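Local coordinates for ankyrin repeat family protein (Enterococcus faecalis, PDB 3HRA) that is of unknown function but, as a stack of ankyrin repeats, probably serves as a scaffold for binding other proteins, at residues Glu86-Met91 and Lys123-Asp128; Tyr141-Glu146 and Lys162-Asn167; Pro112-Gly117 and Ile145-Leu150; Thr41-Ala46 and Ala57-Gly62; Gln31-Asp36 and Ile65-Ser70. All coordinates share one frame; numbering follows the deposited sequence.

Contact 1: residues Glu86-Met91 and Lys123-Asp128; sequences EILAYM and KLLLED
L124 and L88 carry this contact, each reaching out from its own helix to lie beside the other. Helices 86-91 and 123-128 run nearly parallel, their axes 11° apart in direction and 10.6 Å apart at closest approach. L124 points at the other helix and presents one methyl, CD2, which touches the backbone and side chain of A89: it lies 3.8 Å from A89 N and 3.9 Å from A89 CB. The same methyl meets the flank of L88, with L124 CD2 and L88 CG 4.1 Å apart. The short side chain of A89 lets L124 come up to the helix surface itself, and these two residues form the nearest backbone pair, with CA atoms 7.0 Å apart. L88 answers in the reverse direction, so that the two leucines slide past each other instead of meeting end-on. With CG swung to the side opposite its backbone N (chi1 -180°), L88 extends across the gap and sets CD2 between two neighbours. One is L124 CD2; the other is L125 CG, 4.1 Å from L88 CD2. L125 starts off to one side of the interface, but its branched end turns in and crosses L88 at about a right angle. The side-chain contacts are all apolar. Farther into the protein, Y76 of helix 75-81 touches both L88 and L125, joining the pair to the inner row of helices. Along the outer row, helix 85-94 also packs on helix 52-60, and helix 119-128 on helix 155-166.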
# COMPACT_ATOMS: atom_id res chain seq x y z
N GLU A 86 -4.54 -1.84 9.88
CA GLU A 86 -4.08 -2.69 10.97
C GLU A 86 -2.96 -3.62 10.50
O GLU A 86 -1.95 -3.77 11.19
CB GLU A 86 -5.27 -3.50 11.51
CG GLU A 86 -6.43 -2.58 11.97
CD GLU A 86 -7.58 -2.37 10.94
OE1 GLU A 86 -7.39 -2.31 9.67
OE2 GLU A 86 -8.73 -2.22 11.43
N ILE A 87 -3.15 -4.26 9.34
CA ILE A 87 -2.13 -5.15 8.82
C ILE A 87 -0.85 -4.39 8.46
O ILE A 87 0.25 -4.84 8.76
CB ILE A 87 -2.65 -5.97 7.61
CG1 ILE A 87 -3.75 -6.92 8.07
CG2 ILE A 87 -1.51 -6.74 6.95
CD1 ILE A 87 -4.46 -7.62 6.91
N LEU A 88 -1.00 -3.21 7.84
CA LEU A 88 0.13 -2.36 7.48
C LEU A 88 0.92 -1.94 8.70
O LEU A 88 2.16 -2.02 8.71
CB LEU A 88 -0.34 -1.12 6.72
CG LEU A 88 0.77 -0.16 6.29
CD1 LEU A 88 1.77 -0.87 5.37
CD2 LEU A 88 0.16 1.07 5.59
N ALA A 89 0.22 -1.48 9.73
CA ALA A 89 0.89 -1.13 10.98
C ALA A 89 1.71 -2.30 11.53
O ALA A 89 2.85 -2.12 12.01
CB ALA A 89 -0.14 -0.66 12.01
N TYR A 90 1.15 -3.51 11.48
CA TYR A 90 1.85 -4.69 11.94
C TYR A 90 3.10 -4.96 11.10
O TYR A 90 4.18 -5.25 11.64
CB TYR A 90 0.92 -5.91 11.96
CG TYR A 90 1.38 -7.00 12.88
CD1 TYR A 90 1.16 -6.92 14.25
CD2 TYR A 90 2.05 -8.12 12.38
CE1 TYR A 90 1.58 -7.93 15.11
CE2 TYR A 90 2.47 -9.13 13.22
CZ TYR A 90 2.24 -9.03 14.58
OH TYR A 90 2.66 -10.04 15.41
N MET A 91 2.94 -4.87 9.78
CA MET A 91 4.07 -5.07 8.87
C MET A 91 5.20 -4.09 9.16
O MET A 91 6.36 -4.48 9.17
CB MET A 91 3.63 -4.93 7.43
CG MET A 91 2.73 -6.05 6.94
SD MET A 91 2.17 -5.69 5.27
CE MET A 91 1.46 -7.26 4.77
N LYS A 123 -0.48 8.41 6.68
CA LYS A 123 0.14 8.87 7.93
C LYS A 123 1.12 7.84 8.42
O LYS A 123 2.25 8.17 8.79
CB LYS A 123 -0.92 9.09 9.01
CG LYS A 123 -1.83 10.26 8.76
CD LYS A 123 -2.97 10.29 9.79
CE LYS A 123 -3.97 11.40 9.46
NZ LYS A 123 -5.36 11.12 9.97
N LEU A 124 0.68 6.58 8.41
CA LEU A 124 1.51 5.47 8.83
C LEU A 124 2.81 5.40 8.02
O LEU A 124 3.91 5.28 8.59
CB LEU A 124 0.72 4.18 8.64
CG LEU A 124 0.56 3.20 9.79
CD1 LEU A 124 0.24 3.92 11.08
CD2 LEU A 124 -0.55 2.21 9.42
N LEU A 125 2.69 5.48 6.70
CA LEU A 125 3.86 5.38 5.84
C LEU A 125 4.79 6.59 6.00
O LEU A 125 6.01 6.45 5.99
CB LEU A 125 3.45 5.20 4.38
CG LEU A 125 2.72 3.88 4.09
CD1 LEU A 125 1.95 3.99 2.77
CD2 LEU A 125 3.68 2.69 4.05
N LEU A 126 4.20 7.78 6.16
CA LEU A 126 5.01 8.97 6.40
C LEU A 126 5.77 8.88 7.75
O LEU A 126 6.97 9.19 7.81
CB LEU A 126 4.16 10.24 6.32
CG LEU A 126 3.60 10.58 4.93
CD1 LEU A 126 2.69 11.79 4.98
CD2 LEU A 126 4.72 10.80 3.93
N GLU A 127 5.09 8.44 8.81
CA GLU A 127 5.69 8.34 10.14
C GLU A 127 6.79 7.29 10.23
O GLU A 127 7.88 7.58 10.74
CB GLU A 127 4.63 8.07 11.22
CG GLU A 127 3.58 9.16 11.37
CD GLU A 127 2.54 8.86 12.44
OE1 GLU A 127 2.62 7.78 13.08
OE2 GLU A 127 1.64 9.71 12.65
N ASP A 128 6.52 6.07 9.76
CA ASP A 128 7.45 4.96 9.98
C ASP A 128 7.59 4.00 8.78
O ASP A 128 7.75 2.79 8.97
CB ASP A 128 7.06 4.15 11.23
CG ASP A 128 7.42 4.87 12.54
OD1 ASP A 128 8.52 5.48 12.63
OD2 ASP A 128 6.60 4.82 13.49

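Contact 2: residues Tyr141-Glu146 and Lys162-Asn167; sequences YTALIE and KLLMEN
N167 ND2 donates to L163 O at 2.8 Å, a nearly straight bond (169°) that folds the side chain of N167 back over the last turn of its helix. The acceptor lies close to the amide plane of N167, while the donor is tilted 27° from the carbonyl plane of L163. This bond lies at the C-terminal end of the helix whose other face makes the contact. There L164 pushes one methyl, CD1, against the backbone of the facing helix, 3.7 Å from both L144 N and L144 CA. The same L164 methyl lies 4.1 Å from both A143 CB and L144 CD1. L144 runs past L164 in the opposite sense. Its CG stands trans to the backbone N (chi1 -175°), and its end turns toward the second helix, where L144 CD2 meets M165 SD at 3.8 Å. M165 crosses L144 at about a right angle, its chain bent so that the sulfur faces the methyl. At the start of the first helix T142 is the N-cap, its OG1 accepting from I145 N at 3.1 Å. The pair is the antiparallel helix-turn-helix of an ankyrin repeat, fully buried where it touches. A143 packs on A114 of helix 110-115 and L144 on A181 of helix 181-188, while L163 lies on helix 119-128.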
# COMPACT_ATOMS: atom_id res chain seq x y z
N TYR A 141 3.75 10.30 -11.89
CA TYR A 141 2.88 10.80 -10.83
C TYR A 141 3.52 10.56 -9.49
O TYR A 141 4.07 9.50 -9.24
CB TYR A 141 1.52 10.09 -10.80
CG TYR A 141 0.62 10.28 -12.00
CD1 TYR A 141 -0.36 9.34 -12.30
CD2 TYR A 141 0.74 11.39 -12.83
CE1 TYR A 141 -1.20 9.50 -13.39
CE2 TYR A 141 -0.10 11.55 -13.93
CZ TYR A 141 -1.06 10.61 -14.20
OH TYR A 141 -1.90 10.76 -15.28
N THR A 142 3.44 11.57 -8.62
CA THR A 142 3.75 11.42 -7.21
C THR A 142 2.44 11.21 -6.46
O THR A 142 1.35 11.34 -7.05
CB THR A 142 4.38 12.71 -6.64
OG1 THR A 142 3.48 13.80 -6.83
CG2 THR A 142 5.71 13.01 -7.33
N ALA A 143 2.54 10.93 -5.17
CA ALA A 143 1.36 10.81 -4.31
C ALA A 143 0.56 12.10 -4.36
O ALA A 143 -0.67 12.07 -4.47
CB ALA A 143 1.76 10.48 -2.87
N LEU A 144 1.25 13.23 -4.29
CA LEU A 144 0.57 14.52 -4.36
C LEU A 144 -0.20 14.72 -5.66
O LEU A 144 -1.36 15.15 -5.65
CB LEU A 144 1.57 15.66 -4.17
CG LEU A 144 0.95 17.04 -4.12
CD1 LEU A 144 0.07 17.21 -2.86
CD2 LEU A 144 2.06 18.10 -4.17
N ILE A 145 0.44 14.44 -6.79
CA ILE A 145 -0.19 14.60 -8.09
C ILE A 145 -1.42 13.72 -8.21
O ILE A 145 -2.47 14.18 -8.69
CB ILE A 145 0.79 14.33 -9.26
CG1 ILE A 145 1.79 15.49 -9.36
CG2 ILE A 145 0.03 14.22 -10.56
CD1 ILE A 145 2.99 15.21 -10.24
N GLU A 146 -1.33 12.46 -7.78
CA GLU A 146 -2.48 11.57 -7.86
C GLU A 146 -3.61 12.07 -6.95
O GLU A 146 -4.77 12.07 -7.36
CB GLU A 146 -2.11 10.11 -7.55
CG GLU A 146 -1.18 9.47 -8.58
CD GLU A 146 -1.43 7.96 -8.76
OE1 GLU A 146 -2.27 7.38 -8.03
OE2 GLU A 146 -0.80 7.35 -9.64
N LYS A 162 -2.84 18.40 2.36
CA LYS A 162 -2.26 19.12 3.49
C LYS A 162 -1.24 18.26 4.25
O LYS A 162 -0.15 18.73 4.57
CB LYS A 162 -3.35 19.58 4.46
CG LYS A 162 -2.80 20.39 5.61
CD LYS A 162 -2.38 21.79 5.16
CE LYS A 162 -2.09 22.66 6.37
NZ LYS A 162 -1.64 24.03 5.98
N LEU A 163 -1.62 17.02 4.53
CA LEU A 163 -0.75 16.03 5.18
C LEU A 163 0.57 15.87 4.41
O LEU A 163 1.64 15.90 5.01
CB LEU A 163 -1.46 14.67 5.22
CG LEU A 163 -1.27 13.70 6.39
CD1 LEU A 163 -1.47 12.26 5.92
CD2 LEU A 163 0.07 13.86 7.10
N LEU A 164 0.49 15.72 3.09
CA LEU A 164 1.69 15.57 2.25
C LEU A 164 2.58 16.81 2.29
O LEU A 164 3.80 16.71 2.42
CB LEU A 164 1.33 15.21 0.78
CG LEU A 164 0.74 13.81 0.58
CD1 LEU A 164 0.10 13.65 -0.80
CD2 LEU A 164 1.82 12.76 0.82
N MET A 165 1.97 17.99 2.16
CA MET A 165 2.75 19.22 2.19
C MET A 165 3.38 19.45 3.55
O MET A 165 4.49 19.96 3.65
CB MET A 165 1.89 20.43 1.79
CG MET A 165 1.33 20.33 0.37
SD MET A 165 2.58 20.02 -0.89
CE MET A 165 3.51 21.55 -0.81
N GLU A 166 2.67 19.07 4.61
CA GLU A 166 3.21 19.26 5.94
C GLU A 166 4.37 18.32 6.21
O GLU A 166 5.14 18.50 7.15
CB GLU A 166 2.12 19.08 6.99
CG GLU A 166 1.25 20.30 7.15
CD GLU A 166 1.99 21.50 7.72
OE1 GLU A 166 2.74 21.34 8.71
OE2 GLU A 166 1.82 22.61 7.19
N ASN A 167 4.51 17.30 5.36
CA ASN A 167 5.59 16.35 5.49
C ASN A 167 6.66 16.56 4.43
O ASN A 167 7.51 15.68 4.20
CB ASN A 167 5.07 14.91 5.46
CG ASN A 167 4.50 14.48 6.81
OD1 ASN A 167 5.21 13.88 7.61
ND2 ASN A 167 3.23 14.81 7.07

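Contact 3: residues Pro112-Gly117 and Ile145-Leu150; sequences PAAEKG and IEAVGL
E115 and E146 cross obliquely between two neighbouring helices, their carboxylate planes 54° apart. The carboxylate of E146 meets the aliphatic part of E115, not its charged end: E146 OE1 is 3.1 Å from E115 CB and 3.3 Å from E115 CG. Lower down, the first carbons of the two chains also pack, with E115 CB and E146 CB 3.9 Å apart. E115 leaves its helix with CG pointing away from N (chi1 -178°) and then bends at chi2, which leaves CB and CG against E146 and takes the carboxylate to K116 and R151. L150 CD2 touches the bend, 4.2 Å from E115 CG. Beneath the acids, A114 and A147 face each other through their methyl groups, and I160 of helix 155-166 touches both. Such small residues let the backbones close in: E115 CA and A147 CA are 4.8 Å apart, very near for two helices. Helices 110-115 and 143-149 lie side by side in the inner row of the ankyrin solenoid. Helix 110-115 ends here in a Schellman motif at G117, and E115 O accepts from the hydroxyl of Y157. The charge of E115 is well answered. K116 NZ makes a salt bridge to E115 OE1 at 3.0 Å, from the syn side of the oxygen, and R151 holds E115 OE2. E146 is buried, with its OE1 4.2 Å from E115 OE1. Two acids this near would tend to raise each other's pKa, but the lysine and arginine on E115 probably offset much of the repulsion, leaving E146 the likelier to feel a shift.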
# COMPACT_ATOMS: atom_id res chain seq x y z
N PRO A 112 -0.58 4.89 -4.22
CA PRO A 112 -1.97 4.43 -4.28
C PRO A 112 -2.73 4.67 -2.97
O PRO A 112 -3.93 4.90 -3.01
CB PRO A 112 -1.85 2.92 -4.55
CG PRO A 112 -0.41 2.57 -4.45
CD PRO A 112 0.41 3.80 -4.28
N ALA A 113 -2.06 4.61 -1.82
CA ALA A 113 -2.74 4.93 -0.56
C ALA A 113 -3.33 6.34 -0.63
O ALA A 113 -4.46 6.57 -0.22
CB ALA A 113 -1.79 4.81 0.62
N ALA A 114 -2.56 7.29 -1.16
CA ALA A 114 -3.04 8.66 -1.30
C ALA A 114 -4.15 8.78 -2.35
O ALA A 114 -5.16 9.44 -2.09
CB ALA A 114 -1.89 9.62 -1.60
N GLU A 115 -3.97 8.15 -3.51
CA GLU A 115 -4.94 8.25 -4.59
C GLU A 115 -6.27 7.68 -4.13
O GLU A 115 -7.33 8.23 -4.44
CB GLU A 115 -4.47 7.51 -5.84
CG GLU A 115 -5.43 7.60 -7.04
CD GLU A 115 -6.33 6.37 -7.18
OE1 GLU A 115 -5.81 5.24 -7.18
OE2 GLU A 115 -7.56 6.53 -7.32
N LYS A 116 -6.21 6.58 -3.38
CA LYS A 116 -7.41 5.88 -2.96
C LYS A 116 -8.04 6.44 -1.69
O LYS A 116 -9.05 5.91 -1.21
CB LYS A 116 -7.15 4.38 -2.86
CG LYS A 116 -6.88 3.73 -4.21
CD LYS A 116 -6.28 2.35 -4.06
CE LYS A 116 -6.36 1.55 -5.35
NZ LYS A 116 -6.17 2.38 -6.55
N GLY A 117 -7.46 7.51 -1.16
CA GLY A 117 -8.03 8.22 -0.02
C GLY A 117 -7.78 7.61 1.34
O GLY A 117 -8.46 7.94 2.31
N ILE A 145 0.44 14.44 -6.79
CA ILE A 145 -0.19 14.60 -8.09
C ILE A 145 -1.42 13.72 -8.21
O ILE A 145 -2.47 14.18 -8.69
CB ILE A 145 0.79 14.33 -9.26
CG1 ILE A 145 1.79 15.49 -9.36
CG2 ILE A 145 0.03 14.22 -10.56
CD1 ILE A 145 2.99 15.21 -10.24
N GLU A 146 -1.33 12.46 -7.78
CA GLU A 146 -2.48 11.57 -7.86
C GLU A 146 -3.61 12.07 -6.95
O GLU A 146 -4.77 12.07 -7.36
CB GLU A 146 -2.11 10.11 -7.55
CG GLU A 146 -1.18 9.47 -8.58
CD GLU A 146 -1.43 7.96 -8.76
OE1 GLU A 146 -2.27 7.38 -8.03
OE2 GLU A 146 -0.80 7.35 -9.64
N ALA A 147 -3.27 12.46 -5.73
CA ALA A 147 -4.27 12.96 -4.79
C ALA A 147 -5.02 14.19 -5.32
O ALA A 147 -6.20 14.37 -5.02
CB ALA A 147 -3.65 13.27 -3.43
N VAL A 148 -4.34 15.02 -6.10
CA VAL A 148 -4.94 16.22 -6.68
C VAL A 148 -5.62 15.95 -8.03
O VAL A 148 -6.79 16.27 -8.21
CB VAL A 148 -3.89 17.33 -6.89
CG1 VAL A 148 -4.52 18.51 -7.67
CG2 VAL A 148 -3.37 17.82 -5.54
N GLY A 149 -4.88 15.35 -8.96
CA GLY A 149 -5.30 15.29 -10.35
C GLY A 149 -6.21 14.14 -10.72
O GLY A 149 -7.00 14.24 -11.67
N LEU A 150 -6.11 13.04 -9.99
CA LEU A 150 -6.86 11.86 -10.36
C LEU A 150 -8.19 11.78 -9.61
O LEU A 150 -9.03 10.96 -9.95
CB LEU A 150 -6.04 10.60 -10.11
CG LEU A 150 -5.09 10.19 -11.25
CD1 LEU A 150 -4.26 11.36 -11.75
CD2 LEU A 150 -4.19 9.04 -10.82

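Contact 4: residues Thr41-Ala46 and Ala57-Gly62; sequences TPLNIA and ALIDRG
This is the buried helix-to-helix packing inside a single ankyrin repeat, where the inner helix 42-49 meets the outer helix 52-60 that returns antiparallel to it. The residues T41, P42 and L43 open the inner helix as the TPL of the TPLH-like signature common in such repeats. T41 is the N-cap, its OG1 accepting from N44 N at 3.1 Å (167°), and P42 follows in the first turn, where a missing N-H costs nothing. Across the gap, L58 points toward this turn. L43, its first torsion fully extended from N (chi1 176°), sends its branches toward the second helix and meets I59 at a slant: both L43 CD2, at 4.0 Å, and L43 CD1 touch I59 CG1. L43 also reaches P75 of the next inner helix, and P42 rests on L9 and L10 of the previous one. At the C-terminal end of helix 52-60, G62 is the C-prime residue of a Schellman motif. The tightest packing belongs to one methyl, L58 CD1, which presses on the peptide joining P42 to L43, 3.6 Å from P42 C and 3.5 Å from L43 N, with P42 CB beside it at 3.9 Å.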
# COMPACT_ATOMS: atom_id res chain seq x y z
N THR A 41 0.49 -15.91 -2.04
CA THR A 41 0.79 -16.72 -0.85
C THR A 41 -0.41 -16.67 0.09
O THR A 41 -1.32 -15.87 -0.12
CB THR A 41 1.98 -16.14 -0.08
OG1 THR A 41 1.70 -14.77 0.24
CG2 THR A 41 3.21 -16.18 -0.90
N PRO A 42 -0.42 -17.51 1.14
CA PRO A 42 -1.48 -17.41 2.15
C PRO A 42 -1.54 -16.00 2.73
O PRO A 42 -2.64 -15.48 2.96
CB PRO A 42 -1.06 -18.45 3.18
CG PRO A 42 -0.42 -19.51 2.35
CD PRO A 42 0.38 -18.74 1.32
N LEU A 43 -0.38 -15.37 2.93
CA LEU A 43 -0.37 -14.02 3.49
C LEU A 43 -1.05 -13.05 2.54
O LEU A 43 -1.88 -12.25 2.96
CB LEU A 43 1.04 -13.54 3.85
CG LEU A 43 1.12 -12.09 4.35
CD1 LEU A 43 0.24 -11.82 5.59
CD2 LEU A 43 2.58 -11.70 4.60
N ASN A 44 -0.73 -13.12 1.25
CA ASN A 44 -1.38 -12.24 0.30
C ASN A 44 -2.90 -12.44 0.27
O ASN A 44 -3.65 -11.47 0.17
CB ASN A 44 -0.74 -12.36 -1.10
CG ASN A 44 -0.58 -10.99 -1.79
OD1 ASN A 44 -1.20 -10.00 -1.40
ND2 ASN A 44 0.24 -10.94 -2.82
N ILE A 45 -3.36 -13.68 0.41
CA ILE A 45 -4.80 -13.96 0.43
C ILE A 45 -5.42 -13.28 1.65
O ILE A 45 -6.46 -12.60 1.55
CB ILE A 45 -5.09 -15.48 0.45
CG1 ILE A 45 -4.70 -16.10 -0.89
CG2 ILE A 45 -6.57 -15.76 0.75
CD1 ILE A 45 -4.56 -17.58 -0.86
N ALA A 46 -4.78 -13.44 2.80
CA ALA A 46 -5.26 -12.81 4.03
C ALA A 46 -5.32 -11.28 3.91
O ALA A 46 -6.24 -10.66 4.42
CB ALA A 46 -4.39 -13.22 5.22
N ALA A 57 -0.58 -13.90 12.22
CA ALA A 57 -0.04 -15.25 12.46
C ALA A 57 1.02 -15.65 11.42
O ALA A 57 2.04 -16.26 11.76
CB ALA A 57 -1.16 -16.29 12.49
N LEU A 58 0.77 -15.30 10.17
CA LEU A 58 1.67 -15.68 9.08
C LEU A 58 2.95 -14.86 9.14
O LEU A 58 4.04 -15.39 8.94
CB LEU A 58 0.97 -15.51 7.72
CG LEU A 58 -0.11 -16.57 7.44
CD1 LEU A 58 -1.03 -16.15 6.30
CD2 LEU A 58 0.54 -17.92 7.15
N ILE A 59 2.81 -13.57 9.42
CA ILE A 59 3.98 -12.70 9.56
C ILE A 59 4.87 -13.16 10.71
O ILE A 59 6.10 -13.17 10.60
CB ILE A 59 3.58 -11.22 9.73
CG1 ILE A 59 3.01 -10.69 8.41
CG2 ILE A 59 4.79 -10.40 10.12
CD1 ILE A 59 2.18 -9.39 8.58
N ASP A 60 4.26 -13.56 11.82
CA ASP A 60 5.02 -14.08 12.96
C ASP A 60 5.75 -15.38 12.61
O ASP A 60 6.77 -15.69 13.21
CB ASP A 60 4.10 -14.34 14.16
CG ASP A 60 3.60 -13.06 14.82
OD1 ASP A 60 4.05 -11.94 14.45
OD2 ASP A 60 2.74 -13.17 15.73
N ARG A 61 5.20 -16.16 11.68
CA ARG A 61 5.84 -17.40 11.25
C ARG A 61 6.80 -17.21 10.07
O ARG A 61 7.26 -18.18 9.48
CB ARG A 61 4.80 -18.46 10.88
CG ARG A 61 4.39 -19.35 12.03
CD ARG A 61 5.46 -20.40 12.33
NE ARG A 61 5.25 -21.65 11.60
CZ ARG A 61 5.94 -22.02 10.53
NH1 ARG A 61 6.88 -21.23 10.04
NH2 ARG A 61 5.69 -23.19 9.94
N GLY A 62 7.08 -15.96 9.72
CA GLY A 62 8.10 -15.66 8.73
C GLY A 62 7.65 -15.47 7.29
O GLY A 62 8.48 -15.48 6.39

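Contact 5: residues Gln31-Asp36 and Ile65-Ser70; sequences QVDEVD and INLQNS
D33 and V35 are the residues of 31-36 that touch L67, and the path to them starts at Q31. The chain makes a type I beta turn from Q31 to E34, and the side chain of Q31 folds over it: Q31 OE1 accepts from D33 N at 3.1 Å, a bent bond (148°) whose donor stands above the amide carbonyl plane. V32, next in the turn, faces inward onto L9 of helix 8-14. D33 then points across to the other loop. Its CB meets the end of L67, with D33 CB and L67 CD1 4.0 Å apart, while its OD2 accepts from D64 N, just ahead of segment 65-70. E34 looks the opposite way, its two oxygens taking the N-H groups of G7 and L10 at the start of helix 8-14. V35 comes back to the contact face, V35 CG1 lying 4.3 Å from L67 CD2. L67 thus spans two residues of 31-36, one methyl on each. Its CG, opposite the backbone N (chi1 -163°), carries the methyls out toward 31-36. D36 ends the segment, its OD1 receiving E38 N and N40 N, which probably helps hold the bend that follows. The CA atoms remain far apart, 8.3 Å for D33 and L67 and 8.6 Å for V35 and N69, and the touch is light and near the surface. Neighbouring loops that run side by side and touch through side chains are consistent with the projecting loops between the helix pairs of an ankyrin solenoid.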
# COMPACT_ATOMS: atom_id res chain seq x y z
N GLN A 31 6.16 -24.87 4.91
CA GLN A 31 6.63 -23.77 4.08
C GLN A 31 5.47 -22.79 3.89
O GLN A 31 4.53 -23.05 3.13
CB GLN A 31 7.08 -24.31 2.72
CG GLN A 31 8.23 -23.53 2.09
CD GLN A 31 7.80 -22.28 1.36
OE1 GLN A 31 7.79 -21.17 1.93
NE2 GLN A 31 7.44 -22.45 0.07
N VAL A 32 5.53 -21.65 4.59
CA VAL A 32 4.35 -20.78 4.67
C VAL A 32 4.07 -19.98 3.39
O VAL A 32 2.97 -19.46 3.21
CB VAL A 32 4.44 -19.80 5.87
CG1 VAL A 32 4.58 -20.58 7.19
CG2 VAL A 32 5.61 -18.83 5.70
N ASP A 33 5.07 -19.87 2.53
CA ASP A 33 4.91 -19.06 1.33
C ASP A 33 4.65 -19.87 0.06
O ASP A 33 5.08 -19.49 -1.02
CB ASP A 33 6.11 -18.13 1.15
CG ASP A 33 6.04 -16.91 2.07
OD1 ASP A 33 4.94 -16.45 2.41
OD2 ASP A 33 7.11 -16.41 2.44
N GLU A 34 3.93 -20.97 0.18
CA GLU A 34 3.43 -21.67 -1.00
C GLU A 34 2.55 -20.72 -1.82
O GLU A 34 1.97 -19.78 -1.26
CB GLU A 34 2.62 -22.90 -0.58
CG GLU A 34 1.43 -22.57 0.31
CD GLU A 34 0.74 -23.83 0.83
OE1 GLU A 34 1.41 -24.87 1.03
OE2 GLU A 34 -0.49 -23.79 1.04
N VAL A 35 2.45 -20.96 -3.13
CA VAL A 35 1.68 -20.06 -3.99
C VAL A 35 0.58 -20.74 -4.81
O VAL A 35 0.67 -21.94 -5.14
CB VAL A 35 2.60 -19.22 -4.92
CG1 VAL A 35 3.43 -18.21 -4.12
CG2 VAL A 35 3.49 -20.11 -5.75
N ASP A 36 -0.47 -19.97 -5.10
CA ASP A 36 -1.56 -20.43 -5.96
C ASP A 36 -1.33 -20.05 -7.42
O ASP A 36 -0.25 -19.58 -7.78
CB ASP A 36 -2.92 -19.90 -5.45
CG ASP A 36 -3.10 -18.40 -5.60
OD1 ASP A 36 -2.33 -17.71 -6.33
OD2 ASP A 36 -4.06 -17.88 -5.00
N ILE A 65 6.57 -10.55 3.32
CA ILE A 65 5.63 -9.48 3.01
C ILE A 65 5.90 -8.87 1.64
O ILE A 65 5.11 -8.09 1.12
CB ILE A 65 5.61 -8.36 4.09
CG1 ILE A 65 6.97 -7.65 4.15
CG2 ILE A 65 5.20 -8.93 5.47
CD1 ILE A 65 6.91 -6.26 4.76
N ASN A 66 7.02 -9.25 1.03
CA ASN A 66 7.43 -8.67 -0.25
C ASN A 66 7.26 -9.61 -1.46
O ASN A 66 7.67 -9.28 -2.56
CB ASN A 66 8.89 -8.19 -0.16
CG ASN A 66 9.09 -7.14 0.91
OD1 ASN A 66 8.46 -6.10 0.87
ND2 ASN A 66 9.96 -7.43 1.88
N LEU A 67 6.66 -10.77 -1.25
CA LEU A 67 6.54 -11.75 -2.33
C LEU A 67 5.38 -11.35 -3.24
O LEU A 67 4.22 -11.45 -2.84
CB LEU A 67 6.34 -13.16 -1.75
CG LEU A 67 6.60 -14.35 -2.70
CD1 LEU A 67 6.69 -15.67 -1.96
CD2 LEU A 67 5.56 -14.46 -3.81
N GLN A 68 5.71 -10.91 -4.45
CA GLN A 68 4.71 -10.36 -5.37
C GLN A 68 3.92 -11.42 -6.13
O GLN A 68 4.49 -12.42 -6.60
CB GLN A 68 5.37 -9.41 -6.37
CG GLN A 68 5.97 -8.19 -5.74
CD GLN A 68 6.86 -7.42 -6.69
OE1 GLN A 68 6.50 -6.33 -7.16
NE2 GLN A 68 8.02 -7.97 -6.99
N ASN A 69 2.62 -11.18 -6.28
CA ASN A 69 1.81 -12.06 -7.11
C ASN A 69 1.91 -11.72 -8.59
O ASN A 69 2.73 -10.90 -8.99
CB ASN A 69 0.35 -12.08 -6.64
CG ASN A 69 -0.36 -10.76 -6.84
OD1 ASN A 69 0.09 -9.90 -7.60
ND2 ASN A 69 -1.48 -10.59 -6.17
N SER A 70 1.06 -12.34 -9.40
CA SER A 70 1.14 -12.20 -10.86
C SER A 70 0.82 -10.82 -11.39
O SER A 70 1.10 -10.53 -12.55
CB SER A 70 0.27 -13.25 -11.54
OG SER A 70 0.83 -14.53 -11.34

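In the fold
The contacts are spread along the solenoid. Contacts 4 and 5 share one end, their centres about 9 Å apart, with contact 4 nested inside the loop that contact 5 closes and T41 CG2 resting 3.7 Å from L67 CD1. Contacts 2 and 3 make a second cluster, centres about 8 Å apart, and share I145 and E146 on helix 143-149. About 31 Å separates the centres of contacts 2 and 4. Contact 1 bridges the gap in the outer row, about 17 Å centre to centre from each: Y90 OH makes a probable 2.5 Å hydrogen bond to D60 OD1 of contact 4, and K123 CG packs 3.5 Å from L163 CD1 of contact 2.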